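PDB 5J16: inositol monophosphatase from Staphylococcus aureus, which probably hydrolyses myo-inositol monophosphates to inositol and phosphate in a metal-dependent reaction, and is here bound to D-myo-inositol-1-phosphate and two calcium ions. Local coordinates for residues 69-74 with 87-92; 216-221 with 239-244; 107-112 with 121-126; 92-97 with 190-195. All coordinates share one frame; numbering follows the deposited sequence.

From the N terminus, contact 1 closes first: a short loop brings strand 86-91 back alongside strand 69-72. Pro-92, its last residue, also opens contact 4, which waits almost a hundred residues for its partner at the start of helix 192-200. The hairpin of contact 3 lies wholly within that long excursion. Contact 2 comes last, in series after the others, joining helix 214-225 to the loop before strand 245-251; no two contacts cross. Contacts 1 and 3 share one sheet, where strands 86-91 and 107-114 are neighbours. Contacts 1, 2 and 4 converge on one calcium ion through Asp-91, Asp-216 and Asp-94, while Val-89 packs on Ala-218 between contacts 1 and 2.

Contact 1. Residues 69-74 with 87-92. With CA (calcium ion), chain F; CA (calcium ion), chain E; IPD (D-myo-inositol-1-phosphate), chain G.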
loop_
_atom_site.group_PDB
_atom_site.type_symbol
_atom_site.label_atom_id
_atom_site.label_comp_id
_atom_site.label_asym_id
_atom_site.label_seq_id
_atom_site.Cartn_x
_atom_site.Cartn_y
_atom_site.Cartn_z
ATOM N N GLN A 69 5.569 -32.182 9.945
ATOM C CA GLN A 69 4.348 -31.600 10.477
ATOM C C GLN A 69 4.086 -30.257 9.786
ATOM O O GLN A 69 5.027 -29.587 9.294
ATOM C CB GLN A 69 4.473 -31.399 11.969
ATOM C CG GLN A 69 4.709 -32.647 12.808
ATOM C CD GLN A 69 4.550 -32.314 14.291
ATOM O OE1 GLN A 69 3.503 -32.585 14.867
ATOM N NE2 GLN A 69 5.566 -31.673 14.896
ATOM N N VAL A 70 2.816 -29.876 9.775
ATOM C CA VAL A 70 2.340 -28.694 9.071
ATOM C C VAL A 70 1.487 -27.797 9.982
ATOM O O VAL A 70 0.413 -28.192 10.435
ATOM C CB VAL A 70 1.536 -29.115 7.834
ATOM C CG1 VAL A 70 0.985 -27.900 7.079
ATOM C CG2 VAL A 70 2.397 -29.999 6.919
ATOM N N LEU A 71 1.985 -26.591 10.260
ATOM C CA LEU A 71 1.258 -25.592 11.056
ATOM C C LEU A 71 0.579 -24.641 10.097
ATOM O O LEU A 71 1.251 -23.827 9.476
ATOM C CB LEU A 71 2.224 -24.831 11.962
ATOM C CG LEU A 71 1.682 -23.750 12.896
ATOM C CD1 LEU A 71 0.529 -24.211 13.790
ATOM C CD2 LEU A 71 2.831 -23.261 13.755
ATOM N N GLY A 72 -0.742 -24.759 9.967
ATOM C CA GLY A 72 -1.516 -23.960 9.023
ATOM C C GLY A 72 -2.617 -23.155 9.671
ATOM O O GLY A 72 -3.118 -23.533 10.733
ATOM N N GLU A 73 -3.022 -22.056 9.018
ATOM C CA GLU A 73 -4.067 -21.192 9.581
ATOM C C GLU A 73 -5.434 -21.823 9.489
ATOM O O GLU A 73 -6.143 -21.897 10.494
ATOM C CB GLU A 73 -4.031 -19.766 9.014
ATOM C CG GLU A 73 -4.981 -19.343 7.899
ATOM C CD GLU A 73 -5.485 -17.936 8.127
ATOM O OE1 GLU A 73 -5.067 -17.039 7.370
ATOM O OE2 GLU A 73 -6.273 -17.742 9.085
ATOM N N GLU A 74 -5.774 -22.328 8.299
ATOM C CA GLU A 74 -7.075 -22.985 8.054
ATOM C C GLU A 74 -7.125 -24.435 8.604
ATOM O O GLU A 74 -7.798 -25.301 8.031
ATOM C CB GLU A 74 -7.479 -22.906 6.555
ATOM C CG GLU A 74 -8.569 -21.882 6.234
ATOM C CD GLU A 74 -8.099 -20.438 6.317
ATOM O OE1 GLU A 74 -7.056 -20.108 5.711
ATOM O OE2 GLU A 74 -8.789 -19.619 6.965
ATOM N N VAL A 87 9.030 -28.694 10.488
ATOM C CA VAL A 87 7.741 -28.028 10.589
ATOM C C VAL A 87 7.610 -27.004 9.456
ATOM O O VAL A 87 8.524 -26.220 9.206
ATOM C CB VAL A 87 7.589 -27.398 11.973
ATOM C CG1 VAL A 87 6.285 -26.621 12.085
ATOM C CG2 VAL A 87 7.672 -28.503 13.026
ATOM N N TRP A 88 6.502 -27.131 8.737
ATOM C CA TRP A 88 6.086 -26.241 7.670
ATOM C C TRP A 88 5.004 -25.314 8.222
ATOM O O TRP A 88 3.952 -25.771 8.684
ATOM C CB TRP A 88 5.463 -27.018 6.503
ATOM C CG TRP A 88 6.374 -27.944 5.802
ATOM C CD1 TRP A 88 6.907 -29.099 6.305
ATOM C CD2 TRP A 88 6.850 -27.845 4.437
ATOM N NE1 TRP A 88 7.697 -29.705 5.357
ATOM C CE2 TRP A 88 7.688 -28.980 4.203
ATOM C CE3 TRP A 88 6.663 -26.912 3.401
ATOM C CZ2 TRP A 88 8.320 -29.220 2.980
ATOM C CZ3 TRP A 88 7.329 -27.136 2.191
ATOM C CH2 TRP A 88 8.138 -28.297 1.992
ATOM N N VAL A 89 5.242 -24.018 8.150
ATOM C CA VAL A 89 4.287 -23.056 8.715
ATOM C C VAL A 89 3.763 -22.216 7.561
ATOM O O VAL A 89 4.462 -21.406 6.999
ATOM C CB VAL A 89 4.795 -22.383 10.052
ATOM C CG1 VAL A 89 6.283 -22.552 10.320
ATOM C CG2 VAL A 89 4.326 -20.978 10.249
ATOM N N VAL A 90 2.528 -22.516 7.170
ATOM C CA VAL A 90 1.950 -22.034 5.951
ATOM C C VAL A 90 0.714 -21.179 6.158
ATOM O O VAL A 90 -0.144 -21.445 6.966
ATOM C CB VAL A 90 1.796 -23.135 4.823
ATOM C CG1 VAL A 90 2.490 -24.457 5.145
ATOM C CG2 VAL A 90 0.370 -23.321 4.291
ATOM N N ASP A 91 0.699 -20.101 5.397
ATOM C CA ASP A 91 -0.458 -19.265 5.191
ATOM C C ASP A 91 -0.679 -19.413 3.707
ATOM O O ASP A 91 0.149 -18.979 2.920
ATOM C CB ASP A 91 -0.150 -17.809 5.572
ATOM C CG ASP A 91 -1.388 -16.965 5.715
ATOM O OD1 ASP A 91 -2.449 -17.377 5.224
ATOM O OD2 ASP A 91 -1.264 -15.861 6.307
ATOM N N PRO A 92 -1.750 -20.100 3.318
ATOM C CA PRO A 92 -2.014 -20.314 1.883
ATOM C C PRO A 92 -2.413 -19.052 1.115
ATOM O O PRO A 92 -2.095 -18.965 -0.059
ATOM C CB PRO A 92 -3.152 -21.335 1.891
ATOM C CG PRO A 92 -3.831 -21.119 3.205
ATOM C CD PRO A 92 -2.701 -20.848 4.163
HETATM CA CA CA F . -4.795 -16.734 5.213
HETATM CA CA CA E . -2.477 -14.203 7.134
HETATM C C1 IPD G . -4.014 -10.956 7.601
HETATM C C2 IPD G . -3.065 -10.113 6.766
HETATM C C3 IPD G . -3.343 -8.632 7.153
HETATM C C4 IPD G . -3.012 -8.358 8.619
HETATM C C5 IPD G . -3.806 -9.277 9.552
HETATM C C6 IPD G . -3.672 -10.792 9.119
HETATM P P1 IPD G . -5.124 -13.053 6.267
HETATM O O1 IPD G . -3.985 -12.328 7.245
HETATM O O2 IPD G . -1.680 -10.476 7.028
HETATM O O3 IPD G . -2.639 -7.716 6.348
HETATM O O4 IPD G . -3.416 -7.053 8.940
HETATM O O5 IPD G . -3.283 -9.048 10.870
HETATM O O6 IPD G . -4.572 -11.575 9.860
HETATM O O7 IPD G . -6.480 -13.256 6.890
HETATM O O8 IPD G . -5.231 -12.112 4.940
HETATM O O9 IPD G . -4.375 -14.442 5.811
HETATM O O HOH W 1 -3.519 -15.229 9.059
#
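Gln-69 begins a parallel pairing with strand 87-91: its carbonyl O takes the amide of Trp-88 in a nearly straight bond (O to N 2.9 Å, 170° at the hydrogen). The same oxygen lies at the edge of the indole, with Trp-88 CD1 3.6 Å from Gln-69 O, while NE1 of that ring is held by His-68. Val-70 turns to the face that carries Trp-88 and Val-90, and its CG1 meets Val-90 CG1. Leu-71 is gripped at both backbone ends, its N bonded to Trp-88 O at 2.7 Å and its O receiving Val-90 N. On the other face its CB packs against Val-89 CB at 4.0 Å, under cover of Trp-215 from helix 214-225. Gly-72 ends the strand, and Glu-73 then swings its carboxylate toward Asp-91. The carboxylates, their planes 73° apart, each give one oxygen to the calcium ion of chain F, Glu-73 OE1 at 2.2 Å and Asp-91 OD1 at 2.4 Å. Asp-91, with CG anti to its amide nitrogen (chi1 -165°), presents OD2 to the calcium ion of chain E, 2.2 Å away. Water 1 on that second ion donates to Glu-73 OE1. The strand pair thus contributes to a two-metal site completed by Ile-93 O, Asp-94 and Asp-216, where phosphate oxygen O9 bridges both cations, which would probably polarise the phosphate; magnesium is the family's usual cofactor.

Contact 2. Residues 216-221 with 239-244. With CA (calcium ion), chain E.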
loop_
_atom_site.group_PDB
_atom_site.type_symbol
_atom_site.label_atom_id
_atom_site.label_comp_id
_atom_site.label_asym_id
_atom_site.label_seq_id
_atom_site.Cartn_x
_atom_site.Cartn_y
_atom_site.Cartn_z
ATOM N N ASP A 216 1.890 -16.001 9.474
ATOM C CA ASP A 216 2.034 -14.680 8.825
ATOM C C ASP A 216 3.497 -14.219 8.743
ATOM O O ASP A 216 3.857 -13.478 7.823
ATOM C CB ASP A 216 1.210 -13.576 9.565
ATOM C CG ASP A 216 -0.323 -13.811 9.528
ATOM O OD1 ASP A 216 -0.983 -13.574 10.609
ATOM O OD2 ASP A 216 -0.857 -14.203 8.441
ATOM N N PHE A 217 4.332 -14.608 9.697
ATOM C CA PHE A 217 5.722 -14.131 9.677
ATOM C C PHE A 217 6.766 -15.201 9.431
ATOM O O PHE A 217 7.908 -14.854 9.113
ATOM C CB PHE A 217 6.095 -13.328 10.940
ATOM C CG PHE A 217 5.904 -14.065 12.254
ATOM C CD1 PHE A 217 6.875 -14.943 12.730
ATOM C CD2 PHE A 217 4.804 -13.824 13.041
ATOM C CE1 PHE A 217 6.718 -15.611 13.929
ATOM C CE2 PHE A 217 4.644 -14.465 14.243
ATOM C CZ PHE A 217 5.605 -15.360 14.693
ATOM N N ALA A 218 6.409 -16.482 9.596
ATOM C CA ALA A 218 7.401 -17.531 9.542
ATOM C C ALA A 218 8.280 -17.486 8.291
ATOM O O ALA A 218 9.503 -17.554 8.394
ATOM C CB ALA A 218 6.757 -18.885 9.698
ATOM N N GLY A 219 7.674 -17.340 7.120
ATOM C CA GLY A 219 8.447 -17.277 5.871
ATOM C C GLY A 219 9.223 -15.975 5.685
ATOM O O GLY A 219 10.431 -15.989 5.378
ATOM N N GLY A 220 8.536 -14.854 5.917
ATOM C CA GLY A 220 9.123 -13.520 5.770
ATOM C C GLY A 220 10.323 -13.197 6.657
ATOM O O GLY A 220 11.189 -12.394 6.257
ATOM N N LEU A 221 10.372 -13.819 7.836
ATOM C CA LEU A 221 11.436 -13.596 8.825
ATOM C C LEU A 221 12.781 -14.185 8.393
ATOM O O LEU A 221 13.857 -13.621 8.688
ATOM C CB LEU A 221 11.046 -14.189 10.195
ATOM C CG LEU A 221 11.248 -13.326 11.440
ATOM C CD1 LEU A 221 10.734 -11.896 11.187
ATOM C CD2 LEU A 221 10.552 -13.954 12.647
ATOM N N LEU A 239 10.903 -13.237 18.422
ATOM C CA LEU A 239 9.721 -13.952 17.898
ATOM C C LEU A 239 9.968 -15.467 17.771
ATOM O O LEU A 239 11.092 -15.893 17.589
ATOM C CB LEU A 239 9.305 -13.404 16.540
ATOM C CG LEU A 239 8.791 -11.964 16.457
ATOM C CD1 LEU A 239 8.552 -11.637 14.997
ATOM C CD2 LEU A 239 7.502 -11.728 17.223
ATOM N N THR A 240 8.918 -16.281 17.875
ATOM C CA THR A 240 9.009 -17.733 17.555
ATOM C C THR A 240 7.708 -18.219 16.987
ATOM O O THR A 240 6.675 -17.587 17.163
ATOM C CB THR A 240 9.230 -18.645 18.790
ATOM O OG1 THR A 240 8.071 -18.574 19.651
ATOM C CG2 THR A 240 10.481 -18.274 19.528
ATOM N N ILE A 241 7.758 -19.410 16.418
ATOM C CA ILE A 241 6.584 -20.063 15.819
ATOM C C ILE A 241 5.678 -20.803 16.785
ATOM O O ILE A 241 4.603 -21.282 16.404
ATOM C CB ILE A 241 7.030 -20.942 14.608
ATOM C CG1 ILE A 241 7.965 -22.091 15.025
ATOM C CG2 ILE A 241 7.781 -20.052 13.609
ATOM C CD1 ILE A 241 8.259 -23.075 13.927
ATOM N N SER A 242 6.074 -20.863 18.046
ATOM C CA SER A 242 5.208 -21.442 19.111
ATOM C C SER A 242 3.980 -20.659 19.464
ATOM O O SER A 242 3.156 -21.161 20.190
ATOM C CB SER A 242 5.989 -21.704 20.431
ATOM O OG SER A 242 6.724 -20.557 20.823
ATOM N N GLY A 243 3.840 -19.428 19.001
ATOM C CA GLY A 243 2.581 -18.711 19.221
ATOM C C GLY A 243 2.414 -17.376 18.521
ATOM O O GLY A 243 3.350 -16.829 17.959
ATOM N N PRO A 244 1.218 -16.814 18.623
ATOM C CA PRO A 244 0.998 -15.502 18.090
ATOM C C PRO A 244 1.820 -14.473 18.850
ATOM O O PRO A 244 2.272 -14.760 19.929
ATOM C CB PRO A 244 -0.491 -15.253 18.331
ATOM C CG PRO A 244 -0.848 -16.106 19.484
ATOM C CD PRO A 244 0.183 -17.203 19.588
HETATM CA CA CA E . -2.477 -14.203 7.134
HETATM O O HOH W 1 -3.519 -15.229 9.059
#
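The ring of Phe-217 projects from helix 214-225 toward the loop 239-244. One face is overlain by CD1 of Leu-239, and two carbonyls line up near the plane at its edge. Of these Thr-240 O lies in the plane and is the nearer, 3.5 Å from Phe-217 CZ; Gly-243 O stands farther off at 4.2 Å from the same atom. CG of Phe-217 sits between the backbone N and carbonyl carbon (chi1 57°), which sends the ring outward from the helix to the loop. One turn on, Leu-221 crosses Leu-239 at about a right angle, with Leu-221 CD2 3.9 Å from Leu-239 CD1. On the neighbouring side of the helix, Ala-218 CB rests against Ile-241 CG2 at 4.2 Å, and both residues also reach Val-89 of strand 86-91. The loop contains a type I turn from Thr-240 to Gly-243, with Thr-240 OG1 and Ser-242 OG hydrogen-bonded at 2.7 Å. Asp-216, the residue before Phe-217, sends its carboxylate to the calcium ion of chain E, bound through OD2 at 2.1 Å, while its OD1 is steadied by Gln-213 N. No hydrogen bond crosses between helix and loop. Apolar packing, helped perhaps by weak attraction between the CZ-H of Phe-217 and Thr-240 O, therefore ties to the loop the helix whose Asp-216 binds the calcium ion.

Contact 3. Residues 107-112 with 121-126; sequences AISIGI and GFVYDV
Ile-110 and Phe-122 form a firm hydrogen-bonded pair of this antiparallel pairing, in which each residue both gives and takes. Ile-110 N reaches Phe-122 O at 2.8 Å, close to straight and in the carbonyl plane, and Phe-122 N returns to Ile-110 O at the same 2.8 Å. Tyr-124 N to Ile-108 O is nearly as short, 2.9 Å, and also in plane; its return bond, Ile-108 N to Tyr-124 O, is longer (3.1 Å) and tilted. The rest of the tight part lies on the face of Ile-108, Ile-110, Phe-122 and Tyr-124, which looks toward helix 10-31. There CG of Phe-122 is anti to its carbonyl carbon (chi1 -56°), and the ring edge runs along strand 107-112: CD2 faces Ile-110 CB, and CE2 meets Ile-112 CD1 at 4.3 Å. Val-126 CA sits over one face of the Tyr-124 ring, whose hydroxyl is hydrogen-bonded to Asp-129. Val-126 itself turns back to cross Ile-108, CG2 to CG1 at 3.8 Å. The opposite face is sparser: two glycines, Gly-111 and Gly-121, pair there without side chains, and the packing is chiefly Ala-107 CB against Val-123 CG1 at 3.8 Å, with helix 192-200 over them. Asp-125, partly exposed, accepts a hydrogen bond from Ala-128 N through OD1. This sheet, with helix 10-31 on one face and helix 192-200 on the other, supplies one beta layer of the alpha-beta-alpha-beta-alpha inositol monophosphatase fold, whose other sheet includes strand 206-209.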
loop_
_atom_site.group_PDB
_atom_site.type_symbol
_atom_site.label_atom_id
_atom_site.label_comp_id
_atom_site.label_asym_id
_atom_site.label_seq_id
_atom_site.Cartn_x
_atom_site.Cartn_y
_atom_site.Cartn_z
ATOM N N ALA A 107 -0.194 -13.084 -0.914
ATOM C CA ALA A 107 0.966 -13.972 -0.970
ATOM C C ALA A 107 0.646 -15.323 -0.390
ATOM O O ALA A 107 -0.185 -15.430 0.541
ATOM C CB ALA A 107 2.133 -13.374 -0.181
ATOM N N ILE A 108 1.296 -16.350 -0.942
ATOM C CA ILE A 108 1.454 -17.638 -0.248
ATOM C C ILE A 108 2.709 -17.494 0.611
ATOM O O ILE A 108 3.735 -17.066 0.090
ATOM C CB ILE A 108 1.631 -18.826 -1.204
ATOM C CG1 ILE A 108 0.460 -18.885 -2.158
ATOM C CG2 ILE A 108 1.689 -20.149 -0.422
ATOM C CD1 ILE A 108 0.615 -19.905 -3.239
ATOM N N SER A 109 2.620 -17.813 1.910
ATOM C CA SER A 109 3.796 -17.780 2.824
ATOM C C SER A 109 4.111 -19.178 3.361
ATOM O O SER A 109 3.207 -19.886 3.835
ATOM C CB SER A 109 3.571 -16.811 3.990
ATOM O OG SER A 109 4.702 -16.796 4.883
ATOM N N ILE A 110 5.377 -19.576 3.244
ATOM C CA ILE A 110 5.886 -20.844 3.784
ATOM C C ILE A 110 7.236 -20.670 4.456
ATOM O O ILE A 110 8.165 -20.116 3.896
ATOM C CB ILE A 110 6.029 -21.972 2.725
ATOM C CG1 ILE A 110 4.679 -22.276 2.073
ATOM C CG2 ILE A 110 6.569 -23.248 3.381
ATOM C CD1 ILE A 110 4.735 -23.314 0.984
ATOM N N GLY A 111 7.308 -21.173 5.676
ATOM C CA GLY A 111 8.526 -21.200 6.480
ATOM C C GLY A 111 8.742 -22.616 6.940
ATOM O O GLY A 111 7.817 -23.267 7.511
ATOM N N ILE A 112 9.946 -23.097 6.657
ATOM C CA ILE A 112 10.401 -24.411 7.113
ATOM C C ILE A 112 11.426 -24.263 8.221
ATOM O O ILE A 112 12.441 -23.588 8.068
ATOM C CB ILE A 112 11.007 -25.216 5.971
ATOM C CG1 ILE A 112 9.926 -25.408 4.894
ATOM C CG2 ILE A 112 11.550 -26.559 6.456
ATOM C CD1 ILE A 112 10.504 -25.849 3.560
ATOM N N GLY A 121 12.638 -19.802 3.927
ATOM C CA GLY A 121 11.460 -18.963 3.896
ATOM C C GLY A 121 11.107 -18.618 2.469
ATOM O O GLY A 121 11.996 -18.326 1.652
ATOM N N PHE A 122 9.806 -18.663 2.194
ATOM C CA PHE A 122 9.209 -18.358 0.885
ATOM C C PHE A 122 7.971 -17.469 1.049
ATOM O O PHE A 122 7.058 -17.779 1.818
ATOM C CB PHE A 122 8.734 -19.624 0.165
ATOM C CG PHE A 122 9.798 -20.683 -0.033
ATOM C CD1 PHE A 122 10.579 -20.706 -1.191
ATOM C CD2 PHE A 122 9.986 -21.682 0.922
ATOM C CE1 PHE A 122 11.545 -21.702 -1.382
ATOM C CE2 PHE A 122 10.937 -22.687 0.729
ATOM C CZ PHE A 122 11.724 -22.689 -0.428
ATOM N N VAL A 123 7.939 -16.392 0.278
ATOM C CA VAL A 123 6.791 -15.515 0.170
ATOM C C VAL A 123 6.559 -15.229 -1.293
ATOM O O VAL A 123 7.343 -14.541 -1.909
ATOM C CB VAL A 123 6.998 -14.175 0.931
ATOM C CG1 VAL A 123 5.777 -13.274 0.782
ATOM C CG2 VAL A 123 7.284 -14.454 2.406
ATOM N N TYR A 124 5.455 -15.730 -1.823
ATOM C CA TYR A 124 5.177 -15.652 -3.242
ATOM C C TYR A 124 4.035 -14.703 -3.533
ATOM O O TYR A 124 2.884 -15.028 -3.281
ATOM C CB TYR A 124 4.858 -17.047 -3.740
ATOM C CG TYR A 124 4.674 -17.216 -5.235
ATOM C CD1 TYR A 124 5.460 -16.557 -6.169
ATOM C CD2 TYR A 124 3.756 -18.121 -5.705
ATOM C CE1 TYR A 124 5.258 -16.737 -7.538
ATOM C CE2 TYR A 124 3.573 -18.332 -7.051
ATOM C CZ TYR A 124 4.314 -17.647 -7.962
ATOM O OH TYR A 124 4.053 -17.932 -9.279
ATOM N N ASP A 125 4.372 -13.517 -4.050
ATOM C CA ASP A 125 3.372 -12.597 -4.660
ATOM C C ASP A 125 2.801 -13.239 -5.940
ATOM O O ASP A 125 3.384 -13.125 -7.007
ATOM C CB ASP A 125 4.002 -11.250 -4.993
ATOM C CG ASP A 125 2.969 -10.206 -5.379
ATOM O OD1 ASP A 125 1.884 -10.598 -5.838
ATOM O OD2 ASP A 125 3.236 -9.015 -5.162
ATOM N N VAL A 126 1.684 -13.946 -5.782
ATOM C CA VAL A 126 1.147 -14.821 -6.804
ATOM C C VAL A 126 0.845 -14.034 -8.108
ATOM O O VAL A 126 1.295 -14.431 -9.175
ATOM C CB VAL A 126 -0.100 -15.555 -6.253
ATOM C CG1 VAL A 126 -0.939 -16.158 -7.355
ATOM C CG2 VAL A 126 0.323 -16.619 -5.248
#

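Contact 4. Residues 92-97 with 190-195; sequences PIDGTL and GSAALE. With CA (calcium ion), chain E; CA (calcium ion), chain F; IPD (D-myo-inositol-1-phosphate), chain G.
Asp-94 and Ser-191 both extend their side chains with the outer atom opposite the amide nitrogen (chi1 -171° for CG, 167° for OG), and these torsions bring the carboxylate against the start of helix 192-200. Asp-94 OD2 accepts from two donors on opposite faces of its plane: Ala-193 N at 2.8 Å, on the syn side, and Ser-191 OG at 2.9 Å, from above the plane. Ser-191 is the N-cap of this helix, and while donating to Asp-94 its OG accepts from Leu-194 N at 3.0 Å. Held this way, the carboxylate turns OD1 to the calcium ion of chain E, 2.4 Å away. The same OD1 takes a hydrogen bond from inositol hydroxyl O2 at 2.7 Å. Beside it Gly-95, packed closely on Gly-190 O, is the N-cap of helix 96-102; its N and that of Thr-96 both bind phosphate oxygen O8, the latter at 2.7 Å. Ile-93 O completes the ligands of the calcium ion of chain F. The Asp-Pro-Ile-Asp-Gly-Thr signature of the family thus binds metal and phosphate, while the N-terminal end of helix 192-200 holds Asp-94 OD2 and, through Ala-192 N, binds inositol O2, probably helping to orient the ester for hydrolysis.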
loop_
_atom_site.group_PDB
_atom_site.type_symbol
_atom_site.label_atom_id
_atom_site.label_comp_id
_atom_site.label_asym_id
_atom_site.label_seq_id
_atom_site.Cartn_x
_atom_site.Cartn_y
_atom_site.Cartn_z
ATOM N N PRO A 92 -1.750 -20.100 3.318
ATOM C CA PRO A 92 -2.014 -20.314 1.883
ATOM C C PRO A 92 -2.413 -19.052 1.115
ATOM O O PRO A 92 -2.095 -18.965 -0.059
ATOM C CB PRO A 92 -3.152 -21.335 1.891
ATOM C CG PRO A 92 -3.831 -21.119 3.205
ATOM C CD PRO A 92 -2.701 -20.848 4.163
ATOM N N ILE A 93 -3.125 -18.108 1.740
ATOM C CA ILE A 93 -3.381 -16.774 1.137
ATOM C C ILE A 93 -3.268 -15.755 2.261
ATOM O O ILE A 93 -4.186 -15.633 3.064
ATOM C CB ILE A 93 -4.794 -16.613 0.462
ATOM C CG1 ILE A 93 -4.886 -17.382 -0.870
ATOM C CG2 ILE A 93 -5.106 -15.149 0.147
ATOM C CD1 ILE A 93 -5.507 -18.754 -0.764
ATOM N N ASP A 94 -2.130 -15.050 2.310
ATOM C CA ASP A 94 -1.966 -13.925 3.183
ATOM C C ASP A 94 -2.424 -12.707 2.417
ATOM O O ASP A 94 -1.913 -12.424 1.363
ATOM C CB ASP A 94 -0.532 -13.772 3.664
ATOM C CG ASP A 94 -0.395 -12.711 4.782
ATOM O OD1 ASP A 94 -1.162 -12.779 5.784
ATOM O OD2 ASP A 94 0.435 -11.789 4.637
ATOM N N GLY A 95 -3.352 -11.973 3.009
ATOM C CA GLY A 95 -4.053 -10.900 2.371
ATOM C C GLY A 95 -5.319 -11.353 1.682
ATOM O O GLY A 95 -5.491 -11.076 0.489
ATOM N N THR A 96 -6.210 -12.041 2.399
ATOM C CA THR A 96 -7.491 -12.454 1.776
ATOM C C THR A 96 -8.413 -11.301 1.407
ATOM O O THR A 96 -9.136 -11.398 0.431
ATOM C CB THR A 96 -8.315 -13.491 2.591
ATOM O OG1 THR A 96 -8.069 -13.315 3.978
ATOM C CG2 THR A 96 -7.928 -14.884 2.219
ATOM N N LEU A 97 -8.392 -10.220 2.174
ATOM C CA LEU A 97 -9.172 -9.035 1.817
ATOM C C LEU A 97 -8.647 -8.480 0.502
ATOM O O LEU A 97 -9.414 -8.214 -0.397
ATOM C CB LEU A 97 -9.113 -7.972 2.903
ATOM C CG LEU A 97 -10.103 -8.238 4.013
ATOM C CD1 LEU A 97 -9.730 -7.422 5.255
ATOM C CD2 LEU A 97 -11.521 -7.912 3.542
ATOM N N GLY A 190 -1.891 -4.202 3.554
ATOM C CA GLY A 190 -2.829 -5.296 3.784
ATOM C C GLY A 190 -2.286 -6.704 3.563
ATOM O O GLY A 190 -3.078 -7.650 3.319
ATOM N N SER A 191 -0.963 -6.861 3.661
ATOM C CA SER A 191 -0.363 -8.212 3.752
ATOM C C SER A 191 0.834 -8.176 4.660
ATOM O O SER A 191 1.862 -7.589 4.323
ATOM C CB SER A 191 0.059 -8.773 2.382
ATOM O OG SER A 191 0.899 -9.922 2.521
ATOM N N ALA A 192 0.718 -8.811 5.809
ATOM C CA ALA A 192 1.827 -8.855 6.716
ATOM C C ALA A 192 3.069 -9.535 6.082
ATOM O O ALA A 192 4.212 -9.064 6.222
ATOM C CB ALA A 192 1.406 -9.550 7.997
ATOM N N ALA A 193 2.854 -10.640 5.382
ATOM C CA ALA A 193 3.978 -11.343 4.761
ATOM C C ALA A 193 4.681 -10.444 3.772
ATOM O O ALA A 193 5.902 -10.352 3.834
ATOM C CB ALA A 193 3.520 -12.607 4.074
ATOM N N LEU A 194 3.911 -9.769 2.889
ATOM C CA LEU A 194 4.487 -8.835 1.877
ATOM C C LEU A 194 5.060 -7.561 2.463
ATOM O O LEU A 194 6.026 -7.029 1.920
ATOM C CB LEU A 194 3.495 -8.469 0.753
ATOM C CG LEU A 194 3.167 -9.586 -0.231
ATOM C CD1 LEU A 194 2.040 -9.135 -1.138
ATOM C CD2 LEU A 194 4.388 -9.984 -1.050
ATOM N N GLU A 195 4.502 -7.082 3.572
ATOM C CA GLU A 195 5.113 -5.979 4.303
ATOM C C GLU A 195 6.409 -6.281 5.032
ATOM O O GLU A 195 7.280 -5.420 5.136
ATOM C CB GLU A 195 4.104 -5.354 5.247
ATOM C CG GLU A 195 3.137 -4.545 4.425
ATOM C CD GLU A 195 2.015 -4.019 5.212
ATOM O OE1 GLU A 195 1.003 -4.730 5.306
ATOM O OE2 GLU A 195 2.182 -2.914 5.735
HETATM CA CA CA E . -2.477 -14.203 7.134
HETATM CA CA CA F . -4.795 -16.734 5.213
HETATM C C1 IPD G . -4.014 -10.956 7.601
HETATM C C2 IPD G . -3.065 -10.113 6.766
HETATM C C3 IPD G . -3.343 -8.632 7.153
HETATM C C4 IPD G . -3.012 -8.358 8.619
HETATM C C5 IPD G . -3.806 -9.277 9.552
HETATM C C6 IPD G . -3.672 -10.792 9.119
HETATM P P1 IPD G . -5.124 -13.053 6.267
HETATM O O1 IPD G . -3.985 -12.328 7.245
HETATM O O2 IPD G . -1.680 -10.476 7.028
HETATM O O3 IPD G . -2.639 -7.716 6.348
HETATM O O4 IPD G . -3.416 -7.053 8.940
HETATM O O5 IPD G . -3.283 -9.048 10.870
HETATM O O6 IPD G . -4.572 -11.575 9.860
HETATM O O7 IPD G . -6.480 -13.256 6.890
HETATM O O8 IPD G . -5.231 -12.112 4.940
HETATM O O9 IPD G . -4.375 -14.442 5.811
HETATM O O HOH W 1 -3.519 -15.229 9.059
#